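Local coordinates for protein MHC class I antigen (Anolis carolinensis, PDB 7CPO) that probably presents short peptides at the cell surface for recognition by T cells, as a class I major histocompatibility complex heavy chain paired with beta2-microglobulin, at residues V11-E16 and R75-H80; A82-Y87 and Y117-R122. All blocks are in the same frame, centred on the assembly; numbering follows the deposited sequence.

Contact 1: V11-E16 and R75-H80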
ATOM      1  N   VAL A  11     -10.075   4.087   3.877  1.00 16.66           N
ATOM      2  CA  VAL A  11     -10.599   4.367   5.200  1.00 17.48           C
ATOM      3  C   VAL A  11     -10.846   3.047   5.913  1.00 21.50           C
ATOM      4  O   VAL A  11     -11.471   2.145   5.346  1.00 19.39           O
ATOM      5  CB  VAL A  11     -11.888   5.197   5.104  1.00 18.58           C
ATOM      6  CG1 VAL A  11     -12.265   5.718   6.441  1.00 17.15           C
ATOM      7  CG2 VAL A  11     -11.679   6.337   4.120  1.00 18.48           C
ATOM      8  N   THR A  12     -10.392   2.951   7.168  1.00 20.02           N
ATOM      9  CA  THR A  12     -10.429   1.709   7.938  1.00 24.52           C
ATOM     10  C   THR A  12     -10.937   1.985   9.340  1.00 21.34           C
ATOM     11  O   THR A  12     -10.402   2.851  10.044  1.00 24.19           O
ATOM     12  CB  THR A  12      -9.043   1.046   8.053  1.00 18.66           C
ATOM     13  OG1 THR A  12      -8.583   0.641   6.767  1.00 18.81           O
ATOM     14  CG2 THR A  12      -9.117  -0.159   8.937  1.00 19.02           C
ATOM     15  N   SER A  13     -11.923   1.209   9.765  1.00 26.19           N
ATOM     16  CA  SER A  13     -12.531   1.371  11.072  1.00 25.59           C
ATOM     17  C   SER A  13     -12.603   0.006  11.741  1.00 26.51           C
ATOM     18  O   SER A  13     -13.124  -0.946  11.152  1.00 27.63           O
ATOM     19  CB  SER A  13     -13.916   1.999  10.931  1.00 25.34           C
ATOM     20  OG  SER A  13     -14.243   2.772  12.066  1.00 26.93           O
ATOM     21  N   VAL A  14     -12.046  -0.090  12.949  1.00 22.09           N
ATOM     22  CA  VAL A  14     -12.016  -1.313  13.743  1.00 34.79           C
ATOM     23  C   VAL A  14     -12.772  -1.063  15.041  1.00 35.00           C
ATOM     24  O   VAL A  14     -12.645   0.013  15.636  1.00 40.34           O
ATOM     25  CB  VAL A  14     -10.567  -1.754  14.048  1.00 38.13           C
ATOM     26  CG1 VAL A  14     -10.556  -3.142  14.671  1.00 35.63           C
ATOM     27  CG2 VAL A  14      -9.716  -1.706  12.800  1.00 26.99           C
ATOM     28  N   SER A  15     -13.527  -2.062  15.501  1.00 33.16           N
ATOM     29  CA  SER A  15     -14.370  -1.886  16.679  1.00 52.41           C
ATOM     30  C   SER A  15     -13.720  -2.372  17.976  1.00 78.35           C
ATOM     31  O   SER A  15     -13.637  -1.601  18.939  1.00 86.83           O
ATOM     32  CB  SER A  15     -15.721  -2.571  16.473  1.00 49.12           C
ATOM     33  OG  SER A  15     -16.728  -1.861  17.177  1.00 57.90           O
ATOM     34  N   GLU A  16     -13.237  -3.691  18.046  1.00 67.34           N
ATOM     35  CA  GLU A  16     -12.532  -3.733  19.332  1.00 89.42           C
ATOM     36  C   GLU A  16     -11.031  -3.465  19.153  1.00107.66           C
ATOM     37  O   GLU A  16     -10.447  -3.842  18.131  1.00109.83           O
ATOM     38  CB  GLU A  16     -12.775  -5.069  20.042  1.00 67.48           C
ATOM     39  CG  GLU A  16     -14.224  -5.206  20.543  1.00 66.45           C
ATOM     40  CD  GLU A  16     -14.598  -4.193  21.644  1.00 71.31           C
ATOM     41  OE1 GLU A  16     -14.458  -2.971  21.427  1.00 67.15           O
ATOM     42  OE2 GLU A  16     -15.064  -4.617  22.729  1.00 64.97           O
ATOM     43  N   ARG A  75     -17.326   9.245  12.601  1.00 18.67           N
ATOM     44  CA  ARG A  75     -18.522   9.004  13.408  1.00 18.02           C
ATOM     45  C   ARG A  75     -19.507   8.099  12.679  1.00 18.47           C
ATOM     46  O   ARG A  75     -20.115   7.212  13.291  1.00 28.44           O
ATOM     47  CB  ARG A  75     -19.183  10.331  13.800  1.00 15.55           C
ATOM     48  CG  ARG A  75     -18.636  10.906  15.105  1.00 33.35           C
ATOM     49  CD  ARG A  75     -19.378  12.163  15.571  1.00 31.38           C
ATOM     50  NE  ARG A  75     -19.317  13.157  14.517  1.00 42.32           N
ATOM     51  CZ  ARG A  75     -18.372  14.076  14.400  1.00 34.73           C
ATOM     52  NH1 ARG A  75     -17.416  14.170  15.313  1.00 39.93           N
ATOM     53  NH2 ARG A  75     -18.395  14.913  13.369  1.00 36.75           N
ATOM     54  N   SER A  76     -19.677   8.300  11.369  1.00 25.55           N
ATOM     55  CA  SER A  76     -20.570   7.437  10.587  1.00 23.39           C
ATOM     56  C   SER A  76     -20.105   5.987  10.630  1.00 23.34           C
ATOM     57  O   SER A  76     -20.922   5.064  10.694  1.00 22.55           O
ATOM     58  CB  SER A  76     -20.619   7.894   9.130  1.00 21.63           C
ATOM     59  OG  SER A  76     -21.357   9.093   8.955  1.00 24.76           O
ATOM     60  N   PHE A  77     -18.789   5.763  10.586  1.00 19.73           N
ATOM     61  CA  PHE A  77     -18.291   4.392  10.556  1.00 23.95           C
ATOM     62  C   PHE A  77     -18.537   3.693  11.888  1.00 23.26           C
ATOM     63  O   PHE A  77     -18.877   2.506  11.910  1.00 27.61           O
ATOM     64  CB  PHE A  77     -16.806   4.373  10.159  1.00 23.56           C
ATOM     65  CG  PHE A  77     -16.583   4.412   8.663  1.00 24.05           C
ATOM     66  CD1 PHE A  77     -17.398   5.175   7.846  1.00 26.89           C
ATOM     67  CD2 PHE A  77     -15.588   3.663   8.075  1.00 38.19           C
ATOM     68  CE1 PHE A  77     -17.220   5.203   6.479  1.00 24.65           C
ATOM     69  CE2 PHE A  77     -15.407   3.683   6.699  1.00 31.86           C
ATOM     70  CZ  PHE A  77     -16.234   4.463   5.907  1.00 27.22           C
ATOM     71  N   ARG A  78     -18.421   4.417  13.006  1.00 23.86           N
ATOM     72  CA  ARG A  78     -18.804   3.831  14.292  1.00 26.43           C
ATOM     73  C   ARG A  78     -20.249   3.366  14.261  1.00 22.55           C
ATOM     74  O   ARG A  78     -20.566   2.246  14.685  1.00 23.68           O
ATOM     75  CB  ARG A  78     -18.589   4.829  15.431  1.00 29.83           C
ATOM     76  CG  ARG A  78     -17.155   5.309  15.549  1.00 36.59           C
ATOM     77  CD  ARG A  78     -16.841   5.747  16.973  1.00 46.75           C
ATOM     78  NE  ARG A  78     -17.097   7.169  17.168  1.00 37.65           N
ATOM     79  CZ  ARG A  78     -16.175   8.109  16.982  1.00 46.84           C
ATOM     80  NH1 ARG A  78     -14.955   7.762  16.581  1.00 49.95           N
ATOM     81  NH2 ARG A  78     -16.471   9.392  17.172  1.00 35.81           N
ATOM     82  N   ASP A  79     -21.142   4.214  13.747  1.00 23.26           N
ATOM     83  CA  ASP A  79     -22.526   3.804  13.546  1.00 19.88           C
ATOM     84  C   ASP A  79     -22.624   2.598  12.616  1.00 24.55           C
ATOM     85  O   ASP A  79     -23.420   1.686  12.862  1.00 30.78           O
ATOM     86  CB  ASP A  79     -23.336   4.962  12.979  1.00 20.41           C
ATOM     87  CG  ASP A  79     -23.777   5.935  14.030  1.00 30.95           C
ATOM     88  OD1 ASP A  79     -23.140   5.985  15.108  1.00 54.04           O
ATOM     89  OD2 ASP A  79     -24.758   6.668  13.768  1.00 39.71           O
ATOM     90  N   HIS A  80     -21.848   2.582  11.526  1.00 22.92           N
ATOM     91  CA  HIS A  80     -21.972   1.477  10.578  1.00 27.85           C
ATOM     92  C   HIS A  80     -21.596   0.168  11.251  1.00 29.43           C
ATOM     93  O   HIS A  80     -22.333  -0.821  11.163  1.00 29.28           O
ATOM     94  CB  HIS A  80     -21.105   1.704   9.329  1.00 25.55           C
ATOM     95  CG  HIS A  80     -21.587   2.806   8.438  1.00 23.83           C
ATOM     96  ND1 HIS A  80     -22.813   3.416   8.598  1.00 26.88           N
ATOM     97  CD2 HIS A  80     -20.993   3.430   7.394  1.00 23.79           C
ATOM     98  CE1 HIS A  80     -22.963   4.353   7.681  1.00 23.12           C
ATOM     99  NE2 HIS A  80     -21.872   4.382   6.937  1.00 30.78           N
TER

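Contact 2: A82-Y87 and Y117-R122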
ATOM      1  N   ALA A  82     -21.819  -0.644  14.279  1.00 27.80           N
ATOM      2  CA  ALA A  82     -22.877  -1.071  15.193  1.00 26.47           C
ATOM      3  C   ALA A  82     -24.054  -1.679  14.440  1.00 33.33           C
ATOM      4  O   ALA A  82     -24.627  -2.683  14.877  1.00 44.62           O
ATOM      5  CB  ALA A  82     -23.349   0.100  16.050  1.00 17.68           C
ATOM      6  N   THR A  83     -24.428  -1.090  13.307  1.00 35.67           N
ATOM      7  CA  THR A  83     -25.584  -1.583  12.566  1.00 35.01           C
ATOM      8  C   THR A  83     -25.296  -2.931  11.913  1.00 39.38           C
ATOM      9  O   THR A  83     -26.182  -3.798  11.854  1.00 35.52           O
ATOM     10  CB  THR A  83     -25.999  -0.551  11.521  1.00 27.29           C
ATOM     11  OG1 THR A  83     -26.489   0.620  12.185  1.00 34.05           O
ATOM     12  CG2 THR A  83     -27.066  -1.101  10.609  1.00 23.03           C
ATOM     13  N   LEU A  84     -24.065  -3.125  11.413  1.00 30.31           N
ATOM     14  CA  LEU A  84     -23.730  -4.382  10.749  1.00 38.40           C
ATOM     15  C   LEU A  84     -23.690  -5.544  11.724  1.00 34.07           C
ATOM     16  O   LEU A  84     -23.961  -6.683  11.335  1.00 34.23           O
ATOM     17  CB  LEU A  84     -22.390  -4.289  10.032  1.00 32.71           C
ATOM     18  CG  LEU A  84     -22.499  -3.371   8.829  1.00 37.92           C
ATOM     19  CD1 LEU A  84     -21.140  -3.064   8.279  1.00 32.31           C
ATOM     20  CD2 LEU A  84     -23.381  -4.021   7.814  1.00 39.83           C
ATOM     21  N   ALA A  85     -23.318  -5.286  12.975  1.00 34.67           N
ATOM     22  CA  ALA A  85     -23.456  -6.312  13.995  1.00 37.37           C
ATOM     23  C   ALA A  85     -24.889  -6.811  14.054  1.00 38.03           C
ATOM     24  O   ALA A  85     -25.132  -8.020  14.108  1.00 40.32           O
ATOM     25  CB  ALA A  85     -23.016  -5.763  15.351  1.00 32.06           C
ATOM     26  N   GLU A  86     -25.855  -5.890  14.013  1.00 30.18           N
ATOM     27  CA  GLU A  86     -27.256  -6.287  14.010  1.00 38.40           C
ATOM     28  C   GLU A  86     -27.609  -7.040  12.729  1.00 38.98           C
ATOM     29  O   GLU A  86     -28.168  -8.140  12.784  1.00 37.17           O
ATOM     30  CB  GLU A  86     -28.146  -5.056  14.207  1.00 43.39           C
ATOM     31  CG  GLU A  86     -28.244  -4.619  15.690  1.00 49.07           C
ATOM     32  CD  GLU A  86     -28.612  -3.140  15.908  1.00 63.48           C
ATOM     33  OE1 GLU A  86     -27.699  -2.287  16.024  1.00 70.93           O
ATOM     34  OE2 GLU A  86     -29.823  -2.832  15.985  1.00 74.54           O
ATOM     35  N   TYR A  87     -27.237  -6.486  11.569  1.00 37.61           N
ATOM     36  CA  TYR A  87     -27.553  -7.111  10.281  1.00 38.53           C
ATOM     37  C   TYR A  87     -27.065  -8.553  10.208  1.00 37.01           C
ATOM     38  O   TYR A  87     -27.756  -9.426   9.665  1.00 35.43           O
ATOM     39  CB  TYR A  87     -26.921  -6.318   9.139  1.00 35.40           C
ATOM     40  CG  TYR A  87     -27.616  -5.035   8.739  1.00 38.37           C
ATOM     41  CD1 TYR A  87     -28.849  -4.664   9.276  1.00 30.03           C
ATOM     42  CD2 TYR A  87     -27.029  -4.196   7.801  1.00 37.41           C
ATOM     43  CE1 TYR A  87     -29.468  -3.476   8.878  1.00 26.51           C
ATOM     44  CE2 TYR A  87     -27.632  -3.038   7.402  1.00 29.97           C
ATOM     45  CZ  TYR A  87     -28.843  -2.679   7.935  1.00 28.94           C
ATOM     46  OH  TYR A  87     -29.395  -1.510   7.492  1.00 31.39           O
ATOM     47  N   TYR A 117     -17.278  -0.705  -0.163  1.00 19.36           N
ATOM     48  CA  TYR A 117     -17.215  -0.949   1.270  1.00 16.02           C
ATOM     49  C   TYR A 117     -17.031  -2.435   1.533  1.00 19.70           C
ATOM     50  O   TYR A 117     -17.608  -3.269   0.831  1.00 24.61           O
ATOM     51  CB  TYR A 117     -18.487  -0.518   1.961  1.00 16.97           C
ATOM     52  CG  TYR A 117     -18.839   0.954   1.907  1.00 21.04           C
ATOM     53  CD1 TYR A 117     -18.250   1.873   2.780  1.00 21.56           C
ATOM     54  CD2 TYR A 117     -19.815   1.413   1.032  1.00 18.39           C
ATOM     55  CE1 TYR A 117     -18.617   3.219   2.768  1.00 18.26           C
ATOM     56  CE2 TYR A 117     -20.182   2.754   1.007  1.00 25.59           C
ATOM     57  CZ  TYR A 117     -19.586   3.649   1.882  1.00 20.26           C
ATOM     58  OH  TYR A 117     -19.951   4.970   1.843  1.00 29.53           O
ATOM     59  N   ALA A 118     -16.253  -2.771   2.563  1.00 18.07           N
ATOM     60  CA  ALA A 118     -16.048  -4.155   2.979  1.00 22.47           C
ATOM     61  C   ALA A 118     -16.280  -4.309   4.476  1.00 34.22           C
ATOM     62  O   ALA A 118     -15.828  -3.473   5.276  1.00 26.45           O
ATOM     63  CB  ALA A 118     -14.636  -4.642   2.664  1.00 18.55           C
ATOM     64  N   TYR A 119     -16.944  -5.401   4.857  1.00 20.09           N
ATOM     65  CA  TYR A 119     -17.110  -5.752   6.264  1.00 23.60           C
ATOM     66  C   TYR A 119     -16.262  -6.972   6.591  1.00 23.26           C
ATOM     67  O   TYR A 119     -16.346  -7.996   5.902  1.00 35.16           O
ATOM     68  CB  TYR A 119     -18.577  -6.029   6.587  1.00 24.99           C
ATOM     69  CG  TYR A 119     -18.856  -6.213   8.057  1.00 32.13           C
ATOM     70  CD1 TYR A 119     -18.421  -5.274   8.986  1.00 26.38           C
ATOM     71  CD2 TYR A 119     -19.586  -7.304   8.516  1.00 27.76           C
ATOM     72  CE1 TYR A 119     -18.697  -5.423  10.327  1.00 31.44           C
ATOM     73  CE2 TYR A 119     -19.868  -7.465   9.854  1.00 27.46           C
ATOM     74  CZ  TYR A 119     -19.425  -6.525  10.757  1.00 36.84           C
ATOM     75  OH  TYR A 119     -19.708  -6.677  12.097  1.00 35.53           O
ATOM     76  N   ASP A 120     -15.448  -6.864   7.633  1.00 24.15           N
ATOM     77  CA  ASP A 120     -14.548  -7.946   8.037  1.00 26.46           C
ATOM     78  C   ASP A 120     -13.751  -8.496   6.855  1.00 30.10           C
ATOM     79  O   ASP A 120     -13.557  -9.710   6.728  1.00 28.26           O
ATOM     80  CB  ASP A 120     -15.322  -9.076   8.720  1.00 27.87           C
ATOM     81  CG  ASP A 120     -15.863  -8.675  10.060  1.00 28.83           C
ATOM     82  OD1 ASP A 120     -15.197  -7.869  10.732  1.00 35.22           O
ATOM     83  OD2 ASP A 120     -16.946  -9.165  10.446  1.00 38.69           O
ATOM     84  N   GLY A 121     -13.311  -7.604   5.964  1.00 25.62           N
ATOM     85  CA  GLY A 121     -12.418  -7.982   4.874  1.00 26.68           C
ATOM     86  C   GLY A 121     -13.065  -8.637   3.666  1.00 30.93           C
ATOM     87  O   GLY A 121     -12.342  -9.036   2.740  1.00 30.37           O
ATOM     88  N   ARG A 122     -14.390  -8.774   3.655  1.00 31.62           N
ATOM     89  CA  ARG A 122     -15.174  -9.306   2.549  1.00 27.22           C
ATOM     90  C   ARG A 122     -16.058  -8.186   2.023  1.00 31.49           C
ATOM     91  O   ARG A 122     -16.512  -7.331   2.794  1.00 29.90           O
ATOM     92  CB  ARG A 122     -16.054 -10.474   3.016  1.00 27.57           C
ATOM     93  CG  ARG A 122     -15.266 -11.681   3.499  1.00 59.90           C
ATOM     94  CD  ARG A 122     -16.170 -12.800   4.046  1.00 50.73           C
ATOM     95  NE  ARG A 122     -17.267 -12.314   4.888  1.00 64.52           N
ATOM     96  CZ  ARG A 122     -17.264 -12.345   6.224  1.00 76.13           C
ATOM     97  NH1 ARG A 122     -16.210 -12.832   6.875  1.00 66.33           N
ATOM     98  NH2 ARG A 122     -18.309 -11.886   6.917  1.00 61.64           N
TER

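Contact 1: V11-E16 and R75-H80
The Phe77 ring meets the strand along one edge: Ser13 CB lies close to the ring plane, with Phe77 CD2 as its nearest ring atom at 3.7 Å. Val11 approaches the same CD2-CE2 side of the ring obliquely, its CG1 methyl reaching Phe77 CE2 at 3.8 Å, and the two side chains run at about a right angle to each other. Phe97, on the neighbouring strand 96-105, meets Phe77 edge-to-face, so the ring touches two adjacent strands.

The torsions account for this placement. Phe77 CG stands opposite its own carbonyl carbon (chi1 -84°), which carries the ring from the helix down onto the sheet. In Val11, CG1 points away from the backbone N (chi1 -168°) and becomes the branch that does the touching. Ser13 OG comes 3.6 Å from Phe77 CB, a van der Waals contact, and no hydrogen bond links the two segments. The helix passes nearest the strand at Ser13 and Phe77, whose CA atoms are 6.5 Å apart. The interface is modest, 163 Å² summed over both sides, yet all three touching residues are buried.

Behind the strand, Thr12, whose CB points away from the helix, packs on Phe56 of beta2-microglobulin, while Phe77, Ser76 and His80 pack on apolar side chains of the bound peptide. A helix laid over an antiparallel sheet is characteristic of the MHC class I peptide-binding platform; in this chain Phe77 reaches from the helical wall to the floor beside the peptide.

Contact 2: A82-Y87 and Y117-R122
Leu84 and Tyr119 mark the closest backbone approach, their CA atoms 8.1 Å apart, where the last turn of helix 62-87 passes over the end of strand 111-119. This is the helix-on-sheet layer of the MHC class I groove, here at a hairpin. The strand reverses through a type I' turn from Tyr119 to Arg122, with positive phi at both Asp120 and Gly121. Two backbone bonds close it: Tyr119 N donates to Arg122 O at 2.9 Å and Arg122 N to Tyr119 O at 3.1 Å.

Leu84 lies across one face of the Tyr119 ring. Its CB forms a CH-pi contact 3.9 Å from the centroid of the Tyr119 ring and 16° off the ring normal, and CD1 extends over the base of the ring. The side chains run antiparallel, Leu84 heading for the sheet and Tyr119 for the helix, which puts CB at the phenol end and the CD1 methyl at the CG end. Tyr119 CG points away from its backbone N (chi1 -172°), carrying the ring toward the helix.

Asp120 OD2 sits over the opposite ring face, toward the rim, and is also hydrogen-bonded to His95 ND1; the ring is therefore sandwiched between leucine and carboxylate. Tyr119 OH has a weak hydrogen bond from Gln90 NE2. The tightest approach across the segments is Leu84 CD1 to Tyr119 CD1, at 3.6 Å.

In the fold
From the N terminus, strand 5-14 runs through the middle of the eight-stranded sheet; the chain then forms strands 25-30, 33-39 and 44-47 before helix 62-87 returns over the sheet, and contact 1 closes this first loop. The same helix continues to 82-87, the chain forms strand 96-105, and contact 2 closes a second loop at strand 111-119. The loops follow in series, neither nesting nor crossing. Their centres lie 10 Å apart, and Phe77 CZ meets Tyr117 CE1 at 4.1 Å, joining them in one packed layer. Together they tie points about two turns apart on one groove wall to two strands of the floor separated by strand 96-105.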